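NADP-dependent 2-hydroxyacid dehydrogenase (PDB 4XCV) binds NADPH and probably catalyses the NADP-dependent interconversion of 2-oxoacids and D-2-hydroxyacids. Local coordinates at residues 144-149 and 195-200; 205-210 and 236-241; 230-235 and 258-263. One frame throughout, in Å; residues are numbered along the deposited sequence. Where two conformers were deposited one is given.

Contact 1 (144-149 and 195-200). With NDP (NADPH dihydro-nicotinamide-adenine-dinucleotide phosphate), chain B.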
# COMPACT_ATOMS: atom_id res chain seq x y z
N GLY A 144 10.78 8.24 -7.69
CA GLY A 144 10.83 9.49 -8.43
C GLY A 144 9.49 9.77 -9.06
O GLY A 144 9.07 9.05 -9.97
N VAL A 145 8.81 10.81 -8.56
CA VAL A 145 7.48 11.17 -9.05
C VAL A 145 7.62 12.23 -10.14
O VAL A 145 8.16 13.31 -9.91
CB VAL A 145 6.58 11.63 -7.91
CG1 VAL A 145 5.20 11.96 -8.43
CG2 VAL A 145 6.50 10.54 -6.84
N MET A 146 7.10 11.93 -11.32
CA MET A 146 7.12 12.83 -12.48
C MET A 146 5.74 13.42 -12.60
O MET A 146 4.75 12.75 -12.93
CB MET A 146 7.54 12.11 -13.76
CG MET A 146 8.93 11.51 -13.60
SD MET A 146 9.59 10.71 -15.10
CE MET A 146 10.29 12.05 -15.95
N GLY A 147 5.69 14.73 -12.31
CA GLY A 147 4.41 15.43 -12.21
C GLY A 147 4.15 15.68 -10.74
O GLY A 147 4.02 14.73 -9.95
N LEU A 148 4.12 16.95 -10.36
CA LEU A 148 3.95 17.36 -8.98
C LEU A 148 2.77 18.30 -8.91
O LEU A 148 2.84 19.39 -8.29
CB LEU A 148 5.23 18.02 -8.46
CG LEU A 148 6.42 17.08 -8.37
CD1 LEU A 148 7.61 17.86 -7.90
CD2 LEU A 148 6.16 15.84 -7.49
N GLY A 149 1.67 17.91 -9.54
CA GLY A 149 0.43 18.70 -9.52
C GLY A 149 -0.48 18.17 -8.43
O GLY A 149 -0.01 17.72 -7.36
N ASP A 195 14.73 4.70 -8.47
CA ASP A 195 14.51 3.24 -8.49
C ASP A 195 13.10 2.87 -9.01
O ASP A 195 12.95 1.89 -9.72
CB ASP A 195 14.69 2.67 -7.10
CG ASP A 195 16.07 2.89 -6.55
OD1 ASP A 195 17.07 2.52 -7.24
OD2 ASP A 195 16.17 3.40 -5.41
N ILE A 196 12.09 3.61 -8.55
CA ILE A 196 10.71 3.42 -9.03
C ILE A 196 10.23 4.75 -9.59
O ILE A 196 10.13 5.72 -8.87
CB ILE A 196 9.77 2.94 -7.88
CG1 ILE A 196 10.28 1.68 -7.17
CG2 ILE A 196 8.36 2.80 -8.44
CD1 ILE A 196 9.36 1.26 -6.03
N LEU A 197 9.98 4.77 -10.90
CA LEU A 197 9.49 5.96 -11.57
C LEU A 197 7.96 5.93 -11.49
O LEU A 197 7.38 4.94 -11.93
CB LEU A 197 9.95 5.98 -13.02
CG LEU A 197 9.61 7.22 -13.87
CD1 LEU A 197 10.43 7.13 -15.18
CD2 LEU A 197 8.11 7.42 -14.16
N VAL A 198 7.34 6.98 -10.96
CA VAL A 198 5.88 7.13 -10.95
C VAL A 198 5.47 8.27 -11.88
O VAL A 198 5.79 9.42 -11.62
CB VAL A 198 5.36 7.36 -9.51
CG1 VAL A 198 3.87 7.76 -9.47
CG2 VAL A 198 5.61 6.12 -8.67
N GLY A 199 4.75 7.91 -12.93
CA GLY A 199 4.29 8.89 -13.94
C GLY A 199 2.91 9.42 -13.66
O GLY A 199 1.93 8.66 -13.71
N LEU A 200 2.84 10.73 -13.41
CA LEU A 200 1.59 11.44 -13.17
C LEU A 200 1.60 12.75 -13.96
O LEU A 200 1.31 13.84 -13.45
CB LEU A 200 1.35 11.70 -11.68
CG LEU A 200 1.04 10.45 -10.85
CD1 LEU A 200 1.12 10.73 -9.39
CD2 LEU A 200 -0.32 9.86 -11.21
PA NDP B . -1.71 18.94 -12.80
O1A NDP B . -2.16 19.40 -11.45
O2A NDP B . -1.96 19.79 -14.03
O5B NDP B . -0.14 18.65 -12.68
C5B NDP B . 0.60 18.33 -13.87
C4B NDP B . 2.05 18.19 -13.46
O4B NDP B . 2.78 17.75 -14.60
C3B NDP B . 2.65 19.50 -12.99
O3B NDP B . 3.57 19.26 -11.91
C2B NDP B . 3.37 19.94 -14.24
O2B NDP B . 4.52 20.80 -14.01
C1B NDP B . 3.87 18.60 -14.78
N9A NDP B . 4.24 18.65 -16.20
C8A NDP B . 3.40 18.96 -17.21
N7A NDP B . 4.12 19.02 -18.38
C5A NDP B . 5.42 18.77 -18.04
C6A NDP B . 6.61 18.76 -18.76
N6A NDP B . 6.63 18.94 -20.09
N1A NDP B . 7.75 18.51 -18.10
C2A NDP B . 7.74 18.29 -16.77
N3A NDP B . 6.63 18.30 -16.00
C4A NDP B . 5.49 18.54 -16.69
O3 NDP B . -2.32 17.49 -13.13
PN NDP B . -2.85 16.36 -12.12
O1N NDP B . -1.75 16.10 -11.14
O2N NDP B . -4.14 16.71 -11.57
O5D NDP B . -3.07 15.15 -13.12
C5D NDP B . -1.99 14.67 -13.93
C4D NDP B . -2.62 13.83 -15.05
O4D NDP B . -3.12 12.61 -14.52
C3D NDP B . -3.81 14.44 -15.73
O3D NDP B . -3.41 15.36 -16.77
C2D NDP B . -4.57 13.24 -16.28
O2D NDP B . -4.18 13.01 -17.66
C1D NDP B . -4.06 12.08 -15.47
N1N NDP B . -5.06 11.35 -14.69
C2N NDP B . -5.16 9.99 -14.80
C3N NDP B . -6.15 9.30 -14.17
C7N NDP B . -6.26 7.87 -14.23
O7N NDP B . -7.37 7.38 -13.94
N7N NDP B . -5.25 7.07 -14.54
C4N NDP B . -7.09 10.01 -13.28
C5N NDP B . -6.86 11.45 -13.22
C6N NDP B . -5.94 12.09 -13.90
P2B NDP B . 4.31 22.23 -13.27
O1X NDP B . 5.61 22.94 -13.44
O2X NDP B . 3.14 22.90 -13.97
O3X NDP B . 3.94 21.93 -11.87
O HOH W 1 0.82 15.46 -10.93

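Contact 2 (205-210 and 236-241). With NDP (NADPH dihydro-nicotinamide-adenine-dinucleotide phosphate), chain B.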
# COMPACT_ATOMS: atom_id res chain seq x y z
N PRO A 205 2.09 17.64 -26.33
CA PRO A 205 3.11 17.25 -27.31
C PRO A 205 4.46 16.89 -26.67
O PRO A 205 5.08 15.89 -27.07
CB PRO A 205 3.22 18.50 -28.19
CG PRO A 205 1.83 19.03 -28.16
CD PRO A 205 1.39 18.87 -26.74
N GLU A 206 4.89 17.63 -25.63
CA GLU A 206 6.16 17.35 -25.00
C GLU A 206 6.20 16.06 -24.20
O GLU A 206 7.26 15.47 -24.02
CB GLU A 206 6.52 18.46 -24.03
CG GLU A 206 6.91 19.78 -24.61
CD GLU A 206 7.04 20.76 -23.47
OE1 GLU A 206 6.18 21.69 -23.40
OE2 GLU A 206 7.95 20.54 -22.62
N THR A 207 5.05 15.58 -23.73
CA THR A 207 5.04 14.33 -23.02
C THR A 207 4.54 13.12 -23.84
O THR A 207 4.32 12.03 -23.31
CB THR A 207 4.22 14.43 -21.73
OG1 THR A 207 2.84 14.52 -22.07
CG2 THR A 207 4.61 15.61 -20.85
N THR A 208 4.38 13.30 -25.12
CA THR A 208 3.93 12.21 -25.99
C THR A 208 5.14 11.33 -26.30
O THR A 208 6.18 11.83 -26.75
CB THR A 208 3.34 12.81 -27.27
OG1 THR A 208 2.21 13.60 -26.92
CG2 THR A 208 2.88 11.75 -28.20
N GLY A 209 4.99 10.03 -26.11
CA GLY A 209 6.10 9.11 -26.38
C GLY A 209 7.34 9.37 -25.54
O GLY A 209 8.47 9.07 -25.96
N PHE A 210 7.11 9.90 -24.36
CA PHE A 210 8.17 10.34 -23.46
C PHE A 210 8.86 9.18 -22.75
O PHE A 210 10.10 9.19 -22.57
CB PHE A 210 7.51 11.33 -22.50
CG PHE A 210 8.41 11.87 -21.45
CD1 PHE A 210 9.34 12.81 -21.75
CD2 PHE A 210 8.30 11.40 -20.17
CE1 PHE A 210 10.18 13.30 -20.73
CE2 PHE A 210 9.11 11.86 -19.19
CZ PHE A 210 10.07 12.80 -19.47
N GLY A 236 -1.68 7.12 -21.37
CA GLY A 236 -1.07 6.03 -22.06
C GLY A 236 -0.20 6.45 -23.25
O GLY A 236 0.84 5.85 -23.53
N LYS A 237 -0.60 7.51 -23.94
CA LYS A 237 0.18 7.97 -25.10
C LYS A 237 1.50 8.62 -24.69
O LYS A 237 2.32 8.89 -25.57
CB LYS A 237 -0.63 8.86 -26.03
CG LYS A 237 -1.69 8.08 -26.77
CD LYS A 237 -2.60 8.98 -27.59
CE LYS A 237 -3.66 8.15 -28.32
NZ LYS A 237 -4.65 7.55 -27.36
N SER A 238 1.76 8.79 -23.39
CA SER A 238 3.06 9.22 -22.92
C SER A 238 4.10 8.10 -23.00
O SER A 238 5.29 8.40 -22.87
CB SER A 238 3.01 9.78 -21.51
OG SER A 238 2.28 11.00 -21.53
N GLN A 239 3.69 6.85 -23.10
CA GLN A 239 4.64 5.72 -23.10
C GLN A 239 4.71 5.04 -24.46
O GLN A 239 3.79 5.09 -25.28
CB GLN A 239 4.31 4.70 -22.02
CG GLN A 239 3.10 3.87 -22.33
CD GLN A 239 2.32 3.37 -21.12
OE1 GLN A 239 2.50 3.87 -20.01
NE2 GLN A 239 1.40 2.45 -21.35
N ILE A 240 5.84 4.36 -24.68
CA ILE A 240 6.01 3.51 -25.84
C ILE A 240 5.99 2.06 -25.33
O ILE A 240 6.97 1.56 -24.77
CB ILE A 240 7.34 3.82 -26.57
CG1 ILE A 240 7.42 5.30 -26.98
CG2 ILE A 240 7.52 2.88 -27.77
CD1 ILE A 240 6.39 5.75 -27.98
N GLU A 241 4.85 1.40 -25.49
CA GLU A 241 4.69 0.08 -24.90
C GLU A 241 5.65 -0.97 -25.40
O GLU A 241 6.11 -1.84 -24.64
CB GLU A 241 3.26 -0.40 -25.07
CG GLU A 241 2.39 0.36 -24.13
CD GLU A 241 0.90 0.22 -24.38
OE1 GLU A 241 0.40 -0.70 -25.07
OE2 GLU A 241 0.24 1.12 -23.83
PA NDP B . -1.71 18.94 -12.80
O1A NDP B . -2.16 19.40 -11.45
O2A NDP B . -1.96 19.79 -14.03
O5B NDP B . -0.14 18.65 -12.68
C5B NDP B . 0.60 18.33 -13.87
C4B NDP B . 2.05 18.19 -13.46
O4B NDP B . 2.78 17.75 -14.60
C3B NDP B . 2.65 19.50 -12.99
O3B NDP B . 3.57 19.26 -11.91
C2B NDP B . 3.37 19.94 -14.24
O2B NDP B . 4.52 20.80 -14.01
C1B NDP B . 3.87 18.60 -14.78
N9A NDP B . 4.24 18.65 -16.20
C8A NDP B . 3.40 18.96 -17.21
N7A NDP B . 4.12 19.02 -18.38
C5A NDP B . 5.42 18.77 -18.04
C6A NDP B . 6.61 18.76 -18.76
N6A NDP B . 6.63 18.94 -20.09
N1A NDP B . 7.75 18.51 -18.10
C2A NDP B . 7.74 18.29 -16.77
N3A NDP B . 6.63 18.30 -16.00
C4A NDP B . 5.49 18.54 -16.69
O3 NDP B . -2.32 17.49 -13.13
PN NDP B . -2.85 16.36 -12.12
O1N NDP B . -1.75 16.10 -11.14
O2N NDP B . -4.14 16.71 -11.57
O5D NDP B . -3.07 15.15 -13.12
C5D NDP B . -1.99 14.67 -13.93
C4D NDP B . -2.62 13.83 -15.05
O4D NDP B . -3.12 12.61 -14.52
C3D NDP B . -3.81 14.44 -15.73
O3D NDP B . -3.41 15.36 -16.77
C2D NDP B . -4.57 13.24 -16.28
O2D NDP B . -4.18 13.01 -17.66
C1D NDP B . -4.06 12.08 -15.47
N1N NDP B . -5.06 11.35 -14.69
C2N NDP B . -5.16 9.99 -14.80
C3N NDP B . -6.15 9.30 -14.17
C7N NDP B . -6.26 7.87 -14.23
O7N NDP B . -7.37 7.38 -13.94
N7N NDP B . -5.25 7.07 -14.54
C4N NDP B . -7.09 10.01 -13.28
C5N NDP B . -6.86 11.45 -13.22
C6N NDP B . -5.94 12.09 -13.90
P2B NDP B . 4.31 22.23 -13.27
O1X NDP B . 5.61 22.94 -13.44
O2X NDP B . 3.14 22.90 -13.97
O3X NDP B . 3.94 21.93 -11.87

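Contact 3 (230-235 and 258-263). With NDP (NADPH dihydro-nicotinamide-adenine-dinucleotide phosphate), chain B.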
# COMPACT_ATOMS: atom_id res chain seq x y z
N PHE A 230 8.96 0.88 -13.66
CA PHE A 230 8.20 1.93 -14.31
C PHE A 230 6.73 1.84 -13.96
O PHE A 230 6.10 0.82 -14.23
CB PHE A 230 8.37 1.84 -15.84
CG PHE A 230 7.53 2.83 -16.61
CD1 PHE A 230 7.65 4.19 -16.35
CD2 PHE A 230 6.62 2.39 -17.50
CE1 PHE A 230 6.84 5.08 -17.06
CE2 PHE A 230 5.83 3.27 -18.19
CZ PHE A 230 5.95 4.60 -17.98
N ILE A 231 6.17 2.93 -13.42
CA ILE A 231 4.78 3.02 -13.07
C ILE A 231 4.17 4.20 -13.83
O ILE A 231 4.76 5.29 -13.80
CB ILE A 231 4.60 3.16 -11.56
CG1 ILE A 231 5.21 1.93 -10.85
CG2 ILE A 231 3.13 3.39 -11.20
CD1 ILE A 231 5.04 1.95 -9.34
N ASN A 232 3.03 4.02 -14.51
CA ASN A 232 2.34 5.14 -15.18
C ASN A 232 0.86 5.06 -14.94
O ASN A 232 0.23 4.04 -15.20
CB ASN A 232 2.60 5.10 -16.69
CG ASN A 232 2.11 6.35 -17.39
OD1 ASN A 232 1.87 7.39 -16.76
ND2 ASN A 232 1.98 6.27 -18.71
N ALA A 233 0.33 6.16 -14.40
CA ALA A 233 -1.13 6.36 -14.32
C ALA A 233 -1.54 7.72 -14.83
O ALA A 233 -2.60 8.21 -14.48
CB ALA A 233 -1.63 6.15 -12.88
N GLY A 234 -0.71 8.33 -15.68
CA GLY A 234 -1.05 9.61 -16.28
C GLY A 234 -1.85 9.39 -17.54
O GLY A 234 -3.08 9.25 -17.47
N ARG A 235 -1.14 9.35 -18.68
CA ARG A 235 -1.76 9.07 -19.96
C ARG A 235 -0.96 8.02 -20.70
O ARG A 235 0.27 8.04 -20.71
CB ARG A 235 -1.87 10.37 -20.78
CG ARG A 235 -2.82 11.42 -20.19
CD ARG A 235 -4.28 11.09 -20.36
NE ARG A 235 -4.61 10.98 -21.77
CZ ARG A 235 -4.96 11.99 -22.56
NH1 ARG A 235 -5.11 13.23 -22.10
NH2 ARG A 235 -5.19 11.73 -23.85
N LEU A 258 0.95 -0.43 -14.74
CA LEU A 258 0.33 0.43 -15.72
C LEU A 258 -1.16 0.48 -15.57
O LEU A 258 -1.80 -0.57 -15.55
CB LEU A 258 0.67 -0.07 -17.13
CG LEU A 258 2.16 -0.20 -17.46
CD1 LEU A 258 2.38 -0.97 -18.75
CD2 LEU A 258 2.88 1.13 -17.56
N ASP A 259 -1.72 1.69 -15.46
CA ASP A 259 -3.16 1.87 -15.48
C ASP A 259 -3.66 2.45 -16.79
O ASP A 259 -4.88 2.50 -17.02
CB ASP A 259 -3.59 2.87 -14.39
CG ASP A 259 -5.07 2.94 -14.20
OD1 ASP A 259 -5.73 1.92 -13.89
OD2 ASP A 259 -5.64 4.06 -14.30
N VAL A 260 -2.74 2.91 -17.63
CA VAL A 260 -3.07 3.60 -18.88
C VAL A 260 -2.25 3.05 -20.01
O VAL A 260 -1.15 2.60 -19.79
CB VAL A 260 -2.88 5.14 -18.72
CG1 VAL A 260 -3.85 5.68 -17.70
CG2 VAL A 260 -1.44 5.47 -18.32
N PHE A 261 -2.81 3.14 -21.24
CA PHE A 261 -2.22 2.47 -22.40
C PHE A 261 -2.37 3.32 -23.63
O PHE A 261 -3.28 4.13 -23.72
CB PHE A 261 -2.86 1.07 -22.58
CG PHE A 261 -2.74 0.25 -21.34
CD1 PHE A 261 -3.69 0.33 -20.36
CD2 PHE A 261 -1.58 -0.48 -21.07
CE1 PHE A 261 -3.51 -0.31 -19.14
CE2 PHE A 261 -1.41 -1.12 -19.88
CZ PHE A 261 -2.36 -1.04 -18.92
N GLU A 262 -1.49 3.11 -24.61
CA GLU A 262 -1.52 3.89 -25.83
C GLU A 262 -2.85 3.76 -26.55
O GLU A 262 -3.33 4.72 -27.14
CB GLU A 262 -0.39 3.42 -26.77
CG GLU A 262 1.04 3.64 -26.24
CD GLU A 262 2.06 3.30 -27.29
OE1 GLU A 262 2.11 4.00 -28.34
OE2 GLU A 262 2.76 2.28 -27.10
N VAL A 263 -3.38 2.54 -26.57
CA VAL A 263 -4.71 2.25 -27.07
C VAL A 263 -5.46 1.56 -25.95
O VAL A 263 -4.93 0.60 -25.37
CB VAL A 263 -4.67 1.36 -28.34
CG1 VAL A 263 -6.09 0.98 -28.73
CG2 VAL A 263 -4.04 2.13 -29.49
PA NDP B . -1.71 18.94 -12.80
O1A NDP B . -2.16 19.40 -11.45
O2A NDP B . -1.96 19.79 -14.03
O5B NDP B . -0.14 18.65 -12.68
C5B NDP B . 0.60 18.33 -13.87
C4B NDP B . 2.05 18.19 -13.46
O4B NDP B . 2.78 17.75 -14.60
C3B NDP B . 2.65 19.50 -12.99
O3B NDP B . 3.57 19.26 -11.91
C2B NDP B . 3.37 19.94 -14.24
O2B NDP B . 4.52 20.80 -14.01
C1B NDP B . 3.87 18.60 -14.78
N9A NDP B . 4.24 18.65 -16.20
C8A NDP B . 3.40 18.96 -17.21
N7A NDP B . 4.12 19.02 -18.38
C5A NDP B . 5.42 18.77 -18.04
C6A NDP B . 6.61 18.76 -18.76
N6A NDP B . 6.63 18.94 -20.09
N1A NDP B . 7.75 18.51 -18.10
C2A NDP B . 7.74 18.29 -16.77
N3A NDP B . 6.63 18.30 -16.00
C4A NDP B . 5.49 18.54 -16.69
O3 NDP B . -2.32 17.49 -13.13
PN NDP B . -2.85 16.36 -12.12
O1N NDP B . -1.75 16.10 -11.14
O2N NDP B . -4.14 16.71 -11.57
O5D NDP B . -3.07 15.15 -13.12
C5D NDP B . -1.99 14.67 -13.93
C4D NDP B . -2.62 13.83 -15.05
O4D NDP B . -3.12 12.61 -14.52
C3D NDP B . -3.81 14.44 -15.73
O3D NDP B . -3.41 15.36 -16.77
C2D NDP B . -4.57 13.24 -16.28
O2D NDP B . -4.18 13.01 -17.66
C1D NDP B . -4.06 12.08 -15.47
N1N NDP B . -5.06 11.35 -14.69
C2N NDP B . -5.16 9.99 -14.80
C3N NDP B . -6.15 9.30 -14.17
C7N NDP B . -6.26 7.87 -14.23
O7N NDP B . -7.37 7.38 -13.94
N7N NDP B . -5.25 7.07 -14.54
C4N NDP B . -7.09 10.01 -13.28
C5N NDP B . -6.86 11.45 -13.22
C6N NDP B . -5.94 12.09 -13.90
P2B NDP B . 4.31 22.23 -13.27
O1X NDP B . 5.61 22.94 -13.44
O2X NDP B . 3.14 22.90 -13.97
O3X NDP B . 3.94 21.93 -11.87

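Contact 1 (144-149 and 195-200)
Met146 and Val198 meet through their main chains: the N-H of Met146 donates to Val198 O at 2.8 Å, almost perfectly straight at 178°. Three more bonds continue the ladder. Gly144 N donates to Ile196 O, Val198 N returns a bond to Gly144 O, and from just past the end of strand 196-199 Leu200 N reaches Met146 O at 2.8 Å. Val198 thus gives its N-H and receives on its O, while the outward-facing N-H and C=O of Val145 turn to Ile167 and Trp169 of strand 165-169. This is the centre of a Rossmann-type parallel sheet, where strand 142-146 runs directly into a glycine-rich turn consistent with the GxGxxG pattern. A side chain at Gly147 would run into Leu200 O, and one at Gly149 into O5B of NADPH. Past the strand ends the donors turn to the cofactor: Leu148 N donates to the ribose oxygen O3B at 2.8 Å. A water accepts from Gly149 N and donates to both Leu200 O and the cofactor oxygen O1N, the latter at 2.7 Å, so one molecule joins the N-cap Gly149, Leu200 and the phosphate. On the sheet face carrying Met146, its chain bends at chi3 (85°) and SD nears Leu197 CD1, a contact left doubtful by a second conformer of Leu197. On the opposite face, Val145 CG2 approaches Val198 CB at 4.3 Å.

Contact 2 (205-210 and 236-241)
Ser238 and Thr207 join two loops at the C-terminal ends of the strands of the Rossmann-type parallel sheet, one following strand 196-199 and the other following strand 229-232. The hydroxyl OG of Ser238 lies anti to its own carbonyl carbon (chi1 -68°), which directs it at Thr207 O, 2.9 Å away; it arrives 42° above the carbonyl plane rather than on a lone pair. The same oxygen receives a CA-H contact from Ser238 CA. Thr207 holds OG1 between its backbone N and carbonyl carbon (chi1 71°), the crowded position, and this hydroxyl is engaged within its own loop by Pro202 O and Thr204 N. Its methyl CG2 is left to face the adenine amino group N6A of NADPH at 4.0 Å, so the loop that meets Ser238 also borders the cofactor. An alanine here would lack the hydroxyl, which would probably leave Thr207 O without that donor and the two loops less firmly joined. From the other loop, Ile240 brings its chain over Gly209, though a second conformer leaves the contact of its methyl CD1 doubtful. Lys237 sends its own NZ off to Glu262 O. The backbone bonds between the loops fall at the type II turn from Thr207 to Phe210: Phe210 N makes a weak bond to Ser238 O, and Gly209 N donates to Lys237 O at 3.0 Å, in the carbonyl plane and on a lone pair.

Contact 3 (230-235 and 258-263)
The side chains of Val260 and Asn232 cross at about a right angle, with the methyl CG2 of Val260 3.5 Å from Asn232 ND2. With CG1 of Val260 anti to the carbonyl carbon (chi1 -64°), CG2 falls between the backbone N and the carbonyl carbon, and this position also brings it against Arg235 C; the other methyl, CG1, is turned to Gly234 O. The amide of Asn232 is fixed from several sides. Asn232 OD1 accepts from Gly234 N at 3.0 Å, closing an Asx turn with the donor 51° above the carbonyl plane, while ND2 donates to Arg235 O and to Gln239 OE1. A second right-angled crossing lies further back in the sheet, where Leu258 CD2 approaches the Phe230 ring obliquely, 3.7 Å from CE2.

Between these two pairs, neighbouring strands of the Rossmann-type domain end side by side: Asn232 and Leu258 form a parallel bridge, and Asp259 N donates to Asn232 O at 3.1 Å in a nearly straight bond. Both segments then turn to the nicotinamide end of NADPH. Asp259 has CG anti to its backbone N (chi1 -171°), which places OD2 3.0 Å from the carboxamide nitrogen N7N; its other oxygen, OD1, is taken up by Thr281 OG1 and Asp284 N. Ala233 O receives from the same N7N at 2.9 Å, and Val260 CG1 packs near it. With one acceptor from each strand end, the carboxamide nitrogen is gripped by two bonds, which probably limits rotation of the carboxamide and is consistent with the site telling its NH2 from its oxygen.

From the N terminus, strand 142-146 and its glycine turn come first, and contact 1 closes the loop back to strand 196-199 by way of strands 165-169 and 180-182. Only after that does 205-210 open contact 2, so contact 1 stands in series with the other two. Contacts 2 and 3 cross: 230-235 precedes 236-241, which completes contact 2, and 258-263 then completes contact 3. Strand 196-199 also borders strand 229-232, linking contacts 1 and 3 within one sheet, while Met146 CE packs on Phe210 between contacts 1 and 2. All three touch NADPH: contact 2 at the adenine, contact 1 at the ribose and phosphates, contact 3 at the nicotinamide.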